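Local coordinates for protein mirolysin (PDB 6R7V) that is a zinc-dependent metallopeptidase of the pappalysin family, made as a zymogen whose latency is kept by a cysteine switch, at residues Q72-D77 against R203-A208. The protein carries 1 engineered substitution. Numbering follows the deposited sequence.
Sequences QVLNED and RTATHA. Engineered in segment 203-208: Ala-208 (natural residue Glu). With ZN (zinc ion), chain D.
The guanidinium of Arg-203 meets the carboxylate of Asp-77 edge-on, the carboxylate carbon lying in the guanidinium plane, while Val-73 CG1 approaches the same group obliquely. The two planes are turned 36° apart. The grip is side-on and double: NE reaches the syn side of OD2 at 2.8 Å, and NH2 comes to OD1 at 3.0 Å from above the carboxylate plane. A bend at chi2 (63°) turns the end of the arginine chain toward helix 64-77. OD2 takes a second bond on its anti side, from Thr-206 OG1 at 2.7 Å; with the bond to OD1, these two would restrict rotation of the buried carboxylate. Arg-203 NH2 has a second acidic partner in a salt bridge with Asp-84. One turn back along helix 64-77, the side chains of Leu-74 and Thr-206 run past each other in opposite directions, Leu-74 CD2 lying 3.8 Å from Thr-206 CA and packing on Ala-205 CB. The axes of segments 72-77 and 203-208 come within 9.3 Å, crossing at -55°. His-207, its CB pointing away from helix 64-77, binds zinc through NE2, with His-211, His-217 and Cys-6. This is the metzincin active-site helix, with Ala-208 engineered from Glu; Cys-6 as fourth ligand marks a cysteine-switch zymogen.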
loop_
_atom_site.group_PDB
_atom_site.type_symbol
_atom_site.label_atom_id
_atom_site.label_comp_id
_atom_site.label_asym_id
_atom_site.label_seq_id
_atom_site.Cartn_x
_atom_site.Cartn_y
_atom_site.Cartn_z
ATOM N N GLN A 72 -3.966 -11.912 6.330
ATOM C CA GLN A 72 -3.822 -11.877 7.799
ATOM C C GLN A 72 -2.932 -10.704 8.235
ATOM O O GLN A 72 -3.298 -9.945 9.143
ATOM C CB GLN A 72 -3.220 -13.188 8.292
ATOM C CG GLN A 72 -3.140 -13.267 9.812
ATOM C CD GLN A 72 -2.481 -14.536 10.305
ATOM O OE1 GLN A 72 -1.706 -15.199 9.600
ATOM N NE2 GLN A 72 -2.771 -14.891 11.546
ATOM N N VAL A 73 -1.793 -10.523 7.550
ATOM C CA VAL A 73 -0.881 -9.428 7.887
ATOM C C VAL A 73 -1.561 -8.068 7.665
ATOM O O VAL A 73 -1.437 -7.177 8.521
ATOM C CB VAL A 73 0.413 -9.538 7.046
ATOM C CG1 VAL A 73 1.257 -8.254 7.153
ATOM C CG2 VAL A 73 1.262 -10.740 7.479
ATOM N N LEU A 74 -2.303 -7.891 6.557
ATOM C CA LEU A 74 -2.976 -6.606 6.356
ATOM C C LEU A 74 -3.969 -6.331 7.472
ATOM O O LEU A 74 -4.017 -5.228 7.989
ATOM C CB LEU A 74 -3.691 -6.534 5.010
ATOM C CG LEU A 74 -2.792 -6.642 3.754
ATOM C CD1 LEU A 74 -3.644 -6.662 2.494
ATOM C CD2 LEU A 74 -1.849 -5.417 3.639
ATOM N N ASN A 75 -4.705 -7.353 7.889
ATOM C CA ASN A 75 -5.673 -7.180 8.974
ATOM C C ASN A 75 -4.993 -6.907 10.304
ATOM O O ASN A 75 -5.557 -6.165 11.105
ATOM C CB ASN A 75 -6.586 -8.381 9.063
ATOM C CG ASN A 75 -7.664 -8.304 7.989
ATOM O OD1 ASN A 75 -8.324 -7.283 7.883
ATOM N ND2 ASN A 75 -7.856 -9.338 7.192
ATOM N N GLU A 76 -3.789 -7.414 10.517
ATOM C CA GLU A 76 -3.051 -7.072 11.726
ATOM C C GLU A 76 -2.554 -5.647 11.674
ATOM O O GLU A 76 -2.821 -4.845 12.590
ATOM C CB GLU A 76 -1.820 -7.983 11.892
ATOM C CG GLU A 76 -2.178 -9.418 12.246
ATOM C CD GLU A 76 -0.975 -10.339 12.395
ATOM O OE1 GLU A 76 0.183 -9.862 12.362
ATOM O OE2 GLU A 76 -1.203 -11.560 12.523
ATOM N N ASP A 77 -1.856 -5.284 10.571
ATOM C CA ASP A 77 -1.219 -3.963 10.536
ATOM C C ASP A 77 -2.205 -2.818 10.485
ATOM O O ASP A 77 -1.904 -1.756 11.060
ATOM C CB ASP A 77 -0.267 -3.913 9.341
ATOM C CG ASP A 77 0.912 -4.892 9.454
ATOM O OD1 ASP A 77 1.114 -5.467 10.557
ATOM O OD2 ASP A 77 1.656 -5.044 8.462
ATOM N N ARG A 203 5.153 -7.063 4.831
ATOM C CA ARG A 203 5.056 -5.602 4.918
ATOM C C ARG A 203 5.224 -4.900 3.575
ATOM O O ARG A 203 4.930 -3.714 3.489
ATOM C CB ARG A 203 6.034 -5.015 5.957
ATOM C CG ARG A 203 5.401 -4.843 7.324
ATOM C CD ARG A 203 4.964 -6.151 7.978
ATOM N NE ARG A 203 4.191 -5.874 9.191
ATOM C CZ ARG A 203 4.713 -5.856 10.411
ATOM N NH1 ARG A 203 6.016 -6.062 10.590
ATOM N NH2 ARG A 203 3.948 -5.583 11.461
ATOM N N THR A 204 5.707 -5.565 2.536
ATOM C CA THR A 204 5.757 -4.933 1.214
ATOM C C THR A 204 4.314 -4.563 0.826
ATOM O O THR A 204 4.046 -3.443 0.364
ATOM C CB THR A 204 6.448 -5.830 0.175
ATOM O OG1 THR A 204 7.782 -6.086 0.633
ATOM C CG2 THR A 204 6.507 -5.183 -1.190
ATOM N N ALA A 205 3.367 -5.480 1.055
ATOM C CA ALA A 205 1.976 -5.140 0.724
ATOM C C ALA A 205 1.381 -4.137 1.703
ATOM O O ALA A 205 0.588 -3.317 1.275
ATOM C CB ALA A 205 1.112 -6.403 0.675
ATOM N N THR A 206 1.744 -4.189 3.008
ATOM C CA THR A 206 1.220 -3.157 3.924
ATOM C C THR A 206 1.631 -1.777 3.435
ATOM O O THR A 206 0.793 -0.857 3.365
ATOM C CB THR A 206 1.772 -3.385 5.347
ATOM O OG1 THR A 206 1.236 -4.648 5.774
ATOM C CG2 THR A 206 1.296 -2.319 6.341
ATOM N N HIS A 207 2.915 -1.647 3.039
ATOM C CA HIS A 207 3.457 -0.389 2.533
ATOM C C HIS A 207 2.723 0.034 1.233
ATOM O O HIS A 207 2.326 1.203 1.101
ATOM C CB HIS A 207 4.952 -0.626 2.295
ATOM C CG HIS A 207 5.693 0.497 1.651
ATOM N ND1 HIS A 207 6.563 1.292 2.373
ATOM C CD2 HIS A 207 5.722 0.876 0.350
ATOM C CE1 HIS A 207 7.085 2.131 1.495
ATOM N NE2 HIS A 207 6.583 1.927 0.268
ATOM N N ALA A 208 2.556 -0.905 0.278
ATOM C CA ALA A 208 1.907 -0.585 -1.006
ATOM C C ALA A 208 0.467 -0.202 -0.794
ATOM O O ALA A 208 -0.023 0.726 -1.448
ATOM C CB ALA A 208 1.981 -1.776 -1.944
HETATM ZN ZN ZN D . 6.643 3.021 -1.431
#